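PDB 7MX5: Tol-Pal system protein TolB from Acinetobacter baumannii, which is the periplasmic component of the Tol-Pal system, which probably acts in outer membrane invagination during cell division and in maintaining outer membrane integrity. Local coordinates for residues I31-L36 with F42-K47; T164-R169 with I184-F189; A195-D200 with R206-S211. All blocks are in the same frame, centred on the assembly; numbering follows the deposited sequence.

Contact 1: residues I31-L36 with F42-K47; sequences IVETDL and FTSSSK
Glu33 and Ser46 meet across the beta-alpha-beta unit of the TolB amino-terminal domain, in which helix 29-37 links strand 16-19 to strand 43-45. Segments 31-36 and 43-45 run nearly antiparallel, at 155°, with 7.0 Å between their axes at closest approach. From the helix, Glu33 reaches over the strand: CG is anti to the backbone N (chi1 178°) and the chain stays extended beyond it, which brings the carboxylate beside Ser46, just past the end of strand 43-45. There Ser46 OG donates to Glu33 OE1 at 2.6 Å, meeting the oxygen on its syn side but 31° out of the carboxylate plane. The other oxygen, Glu33 OE2, takes a hydrogen from a water at 2.5 Å, and the same water donates to Ser44 O at 2.8 Å. One carboxylate oxygen thus bonds Ser46 directly, and the other reaches Ser44 O through water. Ser44 O also receives Asn37 ND2, which bonds Glu33 O as well and stitches the end of the helix to the strand. Closer to the C-terminal end of the helix the contact is carbon against carbon, with Leu36 CB 3.7 Å from Ser44 CB. Ser44 OG is hydrogen-bonded to Ile17 O of strand 16-19. Strand 43-45 forms one margin of its mixed sheet, hydrogen-bonded to strand 16-19, whose Ile17 and Ile19 lie against Leu36 and Glu33; helix 110-126 packs beside, touching Val32 and Phe42.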
loop_
_atom_site.group_PDB
_atom_site.type_symbol
_atom_site.label_atom_id
_atom_site.label_comp_id
_atom_site.label_asym_id
_atom_site.label_seq_id
_atom_site.Cartn_x
_atom_site.Cartn_y
_atom_site.Cartn_z
ATOM N N ILE A 31 -9.988 -15.611 -9.042
ATOM C CA ILE A 31 -9.419 -14.362 -8.546
ATOM C C ILE A 31 -9.975 -14.037 -7.165
ATOM O O ILE A 31 -9.239 -13.599 -6.271
ATOM C CB ILE A 31 -9.686 -13.224 -9.548
ATOM C CG1 ILE A 31 -8.921 -13.467 -10.850
ATOM C CG2 ILE A 31 -9.309 -11.877 -8.947
ATOM C CD1 ILE A 31 -9.314 -12.531 -11.974
ATOM N N VAL A 32 -11.277 -14.253 -6.965
ATOM C CA VAL A 32 -11.882 -14.001 -5.661
ATOM C C VAL A 32 -11.324 -14.961 -4.619
ATOM O O VAL A 32 -10.985 -14.557 -3.499
ATOM C CB VAL A 32 -13.415 -14.099 -5.757
ATOM C CG1 VAL A 32 -14.046 -13.958 -4.380
ATOM C CG2 VAL A 32 -13.954 -13.043 -6.710
ATOM N N GLU A 33 -11.218 -16.246 -4.968
ATOM C CA GLU A 33 -10.641 -17.221 -4.050
ATOM C C GLU A 33 -9.191 -16.890 -3.722
ATOM O O GLU A 33 -8.738 -17.129 -2.597
ATOM C CB GLU A 33 -10.750 -18.624 -4.650
ATOM C CG GLU A 33 -10.135 -19.726 -3.803
ATOM C CD GLU A 33 -10.158 -21.070 -4.502
ATOM O OE1 GLU A 33 -10.752 -21.158 -5.596
ATOM O OE2 GLU A 33 -9.584 -22.038 -3.959
ATOM N N THR A 34 -8.454 -16.332 -4.685
ATOM C CA THR A 34 -7.073 -15.940 -4.423
ATOM C C THR A 34 -7.009 -14.706 -3.531
ATOM O O THR A 34 -6.150 -14.616 -2.646
ATOM C CB THR A 34 -6.340 -15.687 -5.740
ATOM O OG1 THR A 34 -6.525 -16.808 -6.614
ATOM C CG2 THR A 34 -4.854 -15.479 -5.491
ATOM N N ASP A 35 -7.908 -13.744 -3.750
ATOM C CA ASP A 35 -7.934 -12.548 -2.912
ATOM C C ASP A 35 -8.261 -12.901 -1.467
ATOM O O ASP A 35 -7.585 -12.448 -0.536
ATOM C CB ASP A 35 -8.949 -11.544 -3.460
ATOM C CG ASP A 35 -8.508 -10.918 -4.768
ATOM O OD1 ASP A 35 -7.289 -10.889 -5.039
ATOM O OD2 ASP A 35 -9.385 -10.450 -5.524
ATOM N N LEU A 36 -9.299 -13.717 -1.262
ATOM C CA LEU A 36 -9.685 -14.100 0.093
ATOM C C LEU A 36 -8.559 -14.832 0.811
ATOM O O LEU A 36 -8.419 -14.707 2.033
ATOM C CB LEU A 36 -10.944 -14.966 0.051
ATOM C CG LEU A 36 -12.224 -14.268 -0.415
ATOM C CD1 LEU A 36 -13.454 -15.044 0.025
ATOM C CD2 LEU A 36 -12.278 -12.837 0.100
ATOM N N PHE A 42 -8.558 -14.602 6.456
ATOM C CA PHE A 42 -9.382 -15.740 6.078
ATOM C C PHE A 42 -8.601 -16.646 5.140
ATOM O O PHE A 42 -7.557 -16.272 4.599
ATOM C CB PHE A 42 -10.683 -15.298 5.396
ATOM C CG PHE A 42 -11.517 -14.360 6.215
ATOM C CD1 PHE A 42 -12.377 -14.845 7.185
ATOM C CD2 PHE A 42 -11.449 -12.993 6.006
ATOM C CE1 PHE A 42 -13.149 -13.983 7.938
ATOM C CE2 PHE A 42 -12.218 -12.127 6.756
ATOM C CZ PHE A 42 -13.069 -12.622 7.722
ATOM N N THR A 43 -9.126 -17.855 4.961
ATOM C CA THR A 43 -8.705 -18.768 3.910
ATOM C C THR A 43 -9.927 -19.154 3.088
ATOM O O THR A 43 -11.066 -19.071 3.557
ATOM C CB THR A 43 -8.032 -20.026 4.478
ATOM O OG1 THR A 43 -9.020 -20.869 5.082
ATOM C CG2 THR A 43 -6.980 -19.656 5.514
ATOM N N SER A 44 -9.686 -19.575 1.848
ATOM C CA SER A 44 -10.773 -19.894 0.935
ATOM C C SER A 44 -10.389 -21.079 0.064
ATOM O O SER A 44 -9.207 -21.324 -0.195
ATOM C CB SER A 44 -11.138 -18.690 0.057
ATOM O OG SER A 44 -12.167 -19.021 -0.859
ATOM N N SER A 45 -11.404 -21.812 -0.390
ATOM C CA SER A 45 -11.191 -22.979 -1.232
ATOM C C SER A 45 -12.419 -23.202 -2.102
ATOM O O SER A 45 -13.530 -22.784 -1.766
ATOM C CB SER A 45 -10.893 -24.230 -0.397
ATOM O OG SER A 45 -10.041 -25.117 -1.100
ATOM N N SER A 46 -12.204 -23.880 -3.231
ATOM C CA SER A 46 -13.277 -24.143 -4.179
ATOM C C SER A 46 -13.269 -25.557 -4.745
ATOM O O SER A 46 -14.182 -25.898 -5.503
ATOM C CB SER A 46 -13.218 -23.142 -5.344
ATOM O OG SER A 46 -12.061 -23.352 -6.135
ATOM N N LYS A 47 -12.292 -26.392 -4.394
ATOM C CA LYS A 47 -12.134 -27.685 -5.050
ATOM C C LYS A 47 -12.776 -28.819 -4.257
ATOM O O LYS A 47 -13.799 -29.370 -4.674
ATOM C CB LYS A 47 -10.651 -27.975 -5.283
ATOM C CG LYS A 47 -10.047 -27.171 -6.424
ATOM C CD LYS A 47 -10.761 -27.459 -7.734
ATOM C CE LYS A 47 -9.871 -27.168 -8.930
ATOM N NZ LYS A 47 -10.624 -26.510 -10.033
HETATM O O HOH W 1 -7.622 -22.142 -2.368
#

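Contact 2: residues T164-R169 with I184-F189; sequences TVLSSR and IAYVSF
Ser188 OG is held by two partners: a water donates to it at 2.8 Å, and Glu190 OE1 hydrogen-bonds it just beyond the strand. The same water lies 3.1 Å from Ser168 OG, making a one-water bridge to the facing strand, while Ser168 OG itself accepts the backbone N of Asp170. Strand segments 164-168 and 184-188 point the same way, 8° apart, but their axes stay 9.8 Å from each other: they belong to neighbouring blades of the beta-propeller and meet through side chains, with no direct hydrogen bond across. Next along, Leu166 sends CD2 to the far end of the Tyr186 side chain, 3.5 Å from Tyr186 CE1 and 3.6 Å from Tyr186 OH, the two side chains crossing at about a right angle. A chi1 of 53°, with Tyr186 CG between its backbone N and carbonyl carbon, aims the ring at strand 163-168; Tyr186 OH is hydrogen-bonded to Gln199 OE1, which restrains the ring at its hydroxyl end. Val165 CG1 touches Ile184 CG2 at 4.0 Å. Val165 and Leu166 both face Leu152 of strand 150-156, a classic beta bulge, and both side chains point toward the neighbouring blade. The chemistry therefore divides along the strands, from aliphatic contact at Val165 to water-mediated bonding at Ser168, so the hydroxyls of Ser168 and Ser188 each have partners, and the two blades adhere through side chains and one water.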
loop_
_atom_site.group_PDB
_atom_site.type_symbol
_atom_site.label_atom_id
_atom_site.label_comp_id
_atom_site.label_asym_id
_atom_site.label_seq_id
_atom_site.Cartn_x
_atom_site.Cartn_y
_atom_site.Cartn_z
ATOM N N THR A 164 3.505 1.428 -16.528
ATOM C CA THR A 164 4.760 2.165 -16.460
ATOM C C THR A 164 4.479 3.660 -16.548
ATOM O O THR A 164 3.945 4.142 -17.552
ATOM C CB THR A 164 5.701 1.727 -17.579
ATOM O OG1 THR A 164 6.034 0.342 -17.408
ATOM C CG2 THR A 164 6.977 2.554 -17.554
ATOM N N VAL A 165 4.839 4.392 -15.493
ATOM C CA VAL A 165 4.648 5.837 -15.484
ATOM C C VAL A 165 5.815 6.538 -16.166
ATOM O O VAL A 165 5.626 7.512 -16.902
ATOM C CB VAL A 165 4.452 6.333 -14.040
ATOM C CG1 VAL A 165 3.750 7.678 -14.029
ATOM C CG2 VAL A 165 3.671 5.312 -13.233
ATOM N N LEU A 166 7.034 6.053 -15.934
ATOM C CA LEU A 166 8.237 6.649 -16.496
ATOM C C LEU A 166 9.391 5.672 -16.332
ATOM O O LEU A 166 9.498 5.003 -15.302
ATOM C CB LEU A 166 8.571 7.983 -15.813
ATOM C CG LEU A 166 9.885 8.657 -16.217
ATOM C CD1 LEU A 166 9.926 8.910 -17.716
ATOM C CD2 LEU A 166 10.088 9.950 -15.448
ATOM N N SER A 167 10.239 5.590 -17.355
ATOM C CA SER A 167 11.480 4.834 -17.293
ATOM C C SER A 167 12.628 5.749 -17.691
ATOM O O SER A 167 12.464 6.650 -18.518
ATOM C CB SER A 167 11.445 3.601 -18.208
ATOM O OG SER A 167 11.869 3.924 -19.520
ATOM N N SER A 168 13.794 5.516 -17.094
ATOM C CA SER A 168 14.928 6.398 -17.325
ATOM C C SER A 168 16.221 5.676 -16.977
ATOM O O SER A 168 16.238 4.740 -16.175
ATOM C CB SER A 168 14.806 7.690 -16.510
ATOM O OG SER A 168 16.055 8.352 -16.418
ATOM N N ARG A 169 17.306 6.136 -17.599
ATOM C CA ARG A 169 18.651 5.689 -17.266
ATOM C C ARG A 169 19.204 6.374 -16.025
ATOM O O ARG A 169 20.365 6.141 -15.671
ATOM C CB ARG A 169 19.593 5.933 -18.449
ATOM C CG ARG A 169 19.046 5.447 -19.778
ATOM C CD ARG A 169 19.492 6.312 -20.942
ATOM N NE ARG A 169 18.642 6.103 -22.108
ATOM C CZ ARG A 169 19.016 5.446 -23.198
ATOM N NH1 ARG A 169 20.227 4.926 -23.310
ATOM N NH2 ARG A 169 18.151 5.305 -24.199
ATOM N N ILE A 184 0.374 11.330 -9.509
ATOM C CA ILE A 184 1.514 10.786 -8.786
ATOM C C ILE A 184 2.697 11.722 -8.976
ATOM O O ILE A 184 2.865 12.321 -10.046
ATOM C CB ILE A 184 1.859 9.353 -9.247
ATOM C CG1 ILE A 184 2.941 8.750 -8.349
ATOM C CG2 ILE A 184 2.301 9.337 -10.704
ATOM C CD1 ILE A 184 2.634 7.352 -7.888
ATOM N N ALA A 185 3.501 11.870 -7.928
ATOM C CA ALA A 185 4.708 12.675 -7.973
ATOM C C ALA A 185 5.922 11.792 -7.725
ATOM O O ALA A 185 5.822 10.706 -7.147
ATOM C CB ALA A 185 4.670 13.810 -6.946
ATOM N N TYR A 186 7.078 12.279 -8.165
ATOM C CA TYR A 186 8.313 11.517 -8.061
ATOM C C TYR A 186 9.488 12.456 -8.279
ATOM O O TYR A 186 9.340 13.550 -8.830
ATOM C CB TYR A 186 8.347 10.368 -9.074
ATOM C CG TYR A 186 8.080 10.808 -10.497
ATOM C CD1 TYR A 186 9.120 11.198 -11.330
ATOM C CD2 TYR A 186 6.786 10.840 -11.005
ATOM C CE1 TYR A 186 8.881 11.605 -12.628
ATOM C CE2 TYR A 186 6.538 11.243 -12.303
ATOM C CZ TYR A 186 7.590 11.623 -13.111
ATOM O OH TYR A 186 7.353 12.027 -14.405
ATOM N N VAL A 187 10.659 12.011 -7.840
ATOM C CA VAL A 187 11.907 12.733 -8.042
ATOM C C VAL A 187 12.656 12.053 -9.178
ATOM O O VAL A 187 12.937 10.851 -9.114
ATOM C CB VAL A 187 12.753 12.763 -6.761
ATOM C CG1 VAL A 187 14.000 13.612 -6.967
ATOM C CG2 VAL A 187 11.925 13.285 -5.604
ATOM N N SER A 188 12.973 12.815 -10.219
ATOM C CA SER A 188 13.621 12.283 -11.407
ATOM C C SER A 188 14.951 12.982 -11.636
ATOM O O SER A 188 15.083 14.187 -11.399
ATOM C CB SER A 188 12.731 12.443 -12.643
ATOM O OG SER A 188 13.399 12.001 -13.812
ATOM N N PHE A 189 15.937 12.213 -12.098
ATOM C CA PHE A 189 17.239 12.740 -12.481
ATOM C C PHE A 189 17.495 12.591 -13.976
ATOM O O PHE A 189 18.653 12.629 -14.406
ATOM C CB PHE A 189 18.353 12.055 -11.685
ATOM C CG PHE A 189 18.347 12.379 -10.214
ATOM C CD1 PHE A 189 17.378 11.853 -9.375
ATOM C CD2 PHE A 189 19.319 13.202 -9.670
ATOM C CE1 PHE A 189 17.374 12.147 -8.024
ATOM C CE2 PHE A 189 19.323 13.499 -8.319
ATOM C CZ PHE A 189 18.347 12.970 -7.495
HETATM O O HOH W 2 15.289 9.975 -13.901
#

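Contact 3: residues A195-D200 with R206-S211; sequences AIYLQD and REVITS
Arg206 lays its guanidinium flat on the ring of Tyr197, with Arg206 CZ 3.6 Å from the ring centroid and the two planes 27° apart. This is a cation-pi stack, in which Arg206 NH2 sits over the middle of the ring. The arginine gets there by bending at chi3 (-73°), which folds its end over the strand opposite. Val208 CG2 closes on Tyr197 CE2 at 3.4 Å, approaching obliquely. Elsewhere in the contact aliphatic groups meet: Ile209 CG1 lies 3.7 Å from Leu198 CB, and Ile209 CB is 3.9 Å from Ile196 CG2. These side chains stand on the outer hairpin of a propeller blade, strands 195-200 and 206-211 antiparallel, with 206-211 outermost in its sheet. Backbone bonds run from Ile196 N to Thr210 O, from Leu198 N to Glu207 O and, at 2.7 Å, from Ile209 N to Ile196 O, with a weak return bond from Glu207 N to Leu198 O. Ile209 and Thr210 both face Ile196, a classic beta bulge that shifts the register by one residue before the Tyr197-Val208 non-hydrogen-bonded pair. Further out, Glu190 forms a salt bridge with Arg206 NH2 and also touches Tyr197, bringing a carboxylate that would offset the charge of the stacked guanidinium. Glu207 OE1 reaches a second arginine, Arg248, while Ile196 packs on Leu215, Met228 and Phe230 of the following blade.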
loop_
_atom_site.group_PDB
_atom_site.type_symbol
_atom_site.label_atom_id
_atom_site.label_comp_id
_atom_site.label_asym_id
_atom_site.label_seq_id
_atom_site.Cartn_x
_atom_site.Cartn_y
_atom_site.Cartn_z
ATOM N N ALA A 195 14.503 16.948 -9.975
ATOM C CA ALA A 195 13.266 17.688 -10.169
ATOM C C ALA A 195 12.097 16.843 -9.694
ATOM O O ALA A 195 12.023 15.649 -9.993
ATOM C CB ALA A 195 13.071 18.076 -11.639
ATOM N N ILE A 196 11.189 17.469 -8.952
ATOM C CA ILE A 196 9.958 16.818 -8.521
ATOM C C ILE A 196 8.894 17.067 -9.582
ATOM O O ILE A 196 8.499 18.213 -9.822
ATOM C CB ILE A 196 9.502 17.331 -7.147
ATOM C CG1 ILE A 196 10.423 16.799 -6.046
ATOM C CG2 ILE A 196 8.062 16.923 -6.878
ATOM C CD1 ILE A 196 10.095 17.329 -4.667
ATOM N N TYR A 197 8.442 15.998 -10.225
ATOM C CA TYR A 197 7.416 16.078 -11.252
ATOM C C TYR A 197 6.062 15.693 -10.668
ATOM O O TYR A 197 5.980 14.961 -9.680
ATOM C CB TYR A 197 7.752 15.162 -12.430
ATOM C CG TYR A 197 8.968 15.587 -13.223
ATOM C CD1 TYR A 197 10.244 15.191 -12.843
ATOM C CD2 TYR A 197 8.839 16.376 -14.357
ATOM C CE1 TYR A 197 11.358 15.574 -13.568
ATOM C CE2 TYR A 197 9.947 16.758 -15.092
ATOM C CZ TYR A 197 11.204 16.358 -14.691
ATOM O OH TYR A 197 12.308 16.742 -15.416
ATOM N N LEU A 198 4.999 16.203 -11.284
ATOM C CA LEU A 198 3.628 15.855 -10.921
ATOM C C LEU A 198 2.930 15.352 -12.177
ATOM O O LEU A 198 2.703 16.122 -13.116
ATOM C CB LEU A 198 2.890 17.049 -10.320
ATOM C CG LEU A 198 1.567 16.711 -9.629
ATOM C CD1 LEU A 198 1.748 15.553 -8.656
ATOM C CD2 LEU A 198 1.000 17.929 -8.919
ATOM N N GLN A 199 2.583 14.068 -12.191
ATOM C CA GLN A 199 2.108 13.390 -13.391
ATOM C C GLN A 199 0.619 13.093 -13.267
ATOM O O GLN A 199 0.198 12.369 -12.357
ATOM C CB GLN A 199 2.894 12.101 -13.626
ATOM C CG GLN A 199 2.593 11.424 -14.950
ATOM C CD GLN A 199 3.831 10.821 -15.582
ATOM O OE1 GLN A 199 4.955 11.219 -15.279
ATOM N NE2 GLN A 199 3.630 9.855 -16.473
ATOM N N ASP A 200 -0.169 13.645 -14.186
ATOM C CA ASP A 200 -1.588 13.322 -14.269
ATOM C C ASP A 200 -1.751 11.919 -14.842
ATOM O O ASP A 200 -1.370 11.663 -15.987
ATOM C CB ASP A 200 -2.306 14.353 -15.140
ATOM C CG ASP A 200 -3.820 14.211 -15.106
ATOM O OD1 ASP A 200 -4.333 13.095 -15.325
ATOM O OD2 ASP A 200 -4.502 15.229 -14.861
ATOM N N ARG A 206 2.572 15.694 -17.398
ATOM C CA ARG A 206 3.330 15.984 -16.186
ATOM C C ARG A 206 3.635 17.478 -16.116
ATOM O O ARG A 206 3.321 18.246 -17.030
ATOM C CB ARG A 206 4.635 15.180 -16.138
ATOM C CG ARG A 206 5.750 15.784 -16.979
ATOM C CD ARG A 206 6.765 14.752 -17.430
ATOM N NE ARG A 206 7.652 14.274 -16.380
ATOM C CZ ARG A 206 8.903 13.887 -16.591
ATOM N NH1 ARG A 206 9.441 13.920 -17.800
ATOM N NH2 ARG A 206 9.631 13.457 -15.565
ATOM N N GLU A 207 4.265 17.885 -15.015
ATOM C CA GLU A 207 4.708 19.260 -14.832
ATOM C C GLU A 207 5.759 19.289 -13.732
ATOM O O GLU A 207 5.703 18.504 -12.782
ATOM C CB GLU A 207 3.542 20.191 -14.485
ATOM C CG GLU A 207 2.821 19.831 -13.197
ATOM C CD GLU A 207 2.006 20.982 -12.644
ATOM O OE1 GLU A 207 2.469 22.139 -12.736
ATOM O OE2 GLU A 207 0.903 20.731 -12.115
ATOM N N VAL A 208 6.719 20.199 -13.873
ATOM C CA VAL A 208 7.787 20.333 -12.889
ATOM C C VAL A 208 7.258 21.110 -11.692
ATOM O O VAL A 208 6.853 22.271 -11.818
ATOM C CB VAL A 208 9.018 21.024 -13.490
ATOM C CG1 VAL A 208 9.969 21.457 -12.384
ATOM C CG2 VAL A 208 9.720 20.089 -14.442
ATOM N N ILE A 209 7.260 20.468 -10.527
ATOM C CA ILE A 209 6.858 21.151 -9.305
ATOM C C ILE A 209 7.994 22.024 -8.786
ATOM O O ILE A 209 7.815 23.225 -8.551
ATOM C CB ILE A 209 6.395 20.126 -8.254
ATOM C CG1 ILE A 209 5.014 19.574 -8.618
ATOM C CG2 ILE A 209 6.353 20.760 -6.894
ATOM C CD1 ILE A 209 3.942 20.636 -8.728
ATOM N N THR A 210 9.178 21.442 -8.613
ATOM C CA THR A 210 10.356 22.196 -8.206
ATOM C C THR A 210 11.600 21.496 -8.732
ATOM O O THR A 210 11.582 20.299 -9.034
ATOM C CB THR A 210 10.435 22.357 -6.682
ATOM O OG1 THR A 210 11.429 23.337 -6.356
ATOM C CG2 THR A 210 10.793 21.036 -6.019
ATOM N N SER A 211 12.687 22.262 -8.836
ATOM C CA SER A 211 13.946 21.745 -9.361
ATOM C C SER A 211 15.096 22.707 -9.089
ATOM O O SER A 211 15.109 23.826 -9.609
ATOM C CB SER A 211 13.834 21.488 -10.866
ATOM O OG SER A 211 14.955 20.766 -11.345
#

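The chain starts with strand 6-9, which pairs with strand 382-386 in a sheet on the propeller side. It then enters the amino-terminal domain, where contact 1 closes the short loop after helix 29-37. After completing that domain it returns to the propeller, where contact 2 spans strand 172-177 and brings the outermost strand of one blade against the second strand of the next. Contact 3 follows, closing the hairpin turn at the outer margin of that second blade. The three lie in series, with none nested or crossed. Contacts 2 and 3 touch, their centres about 10 Å apart, because strands 183-188 and 195-200 are neighbours in one sheet. Contact 1 stands apart, its centre about 35 Å from that of contact 2.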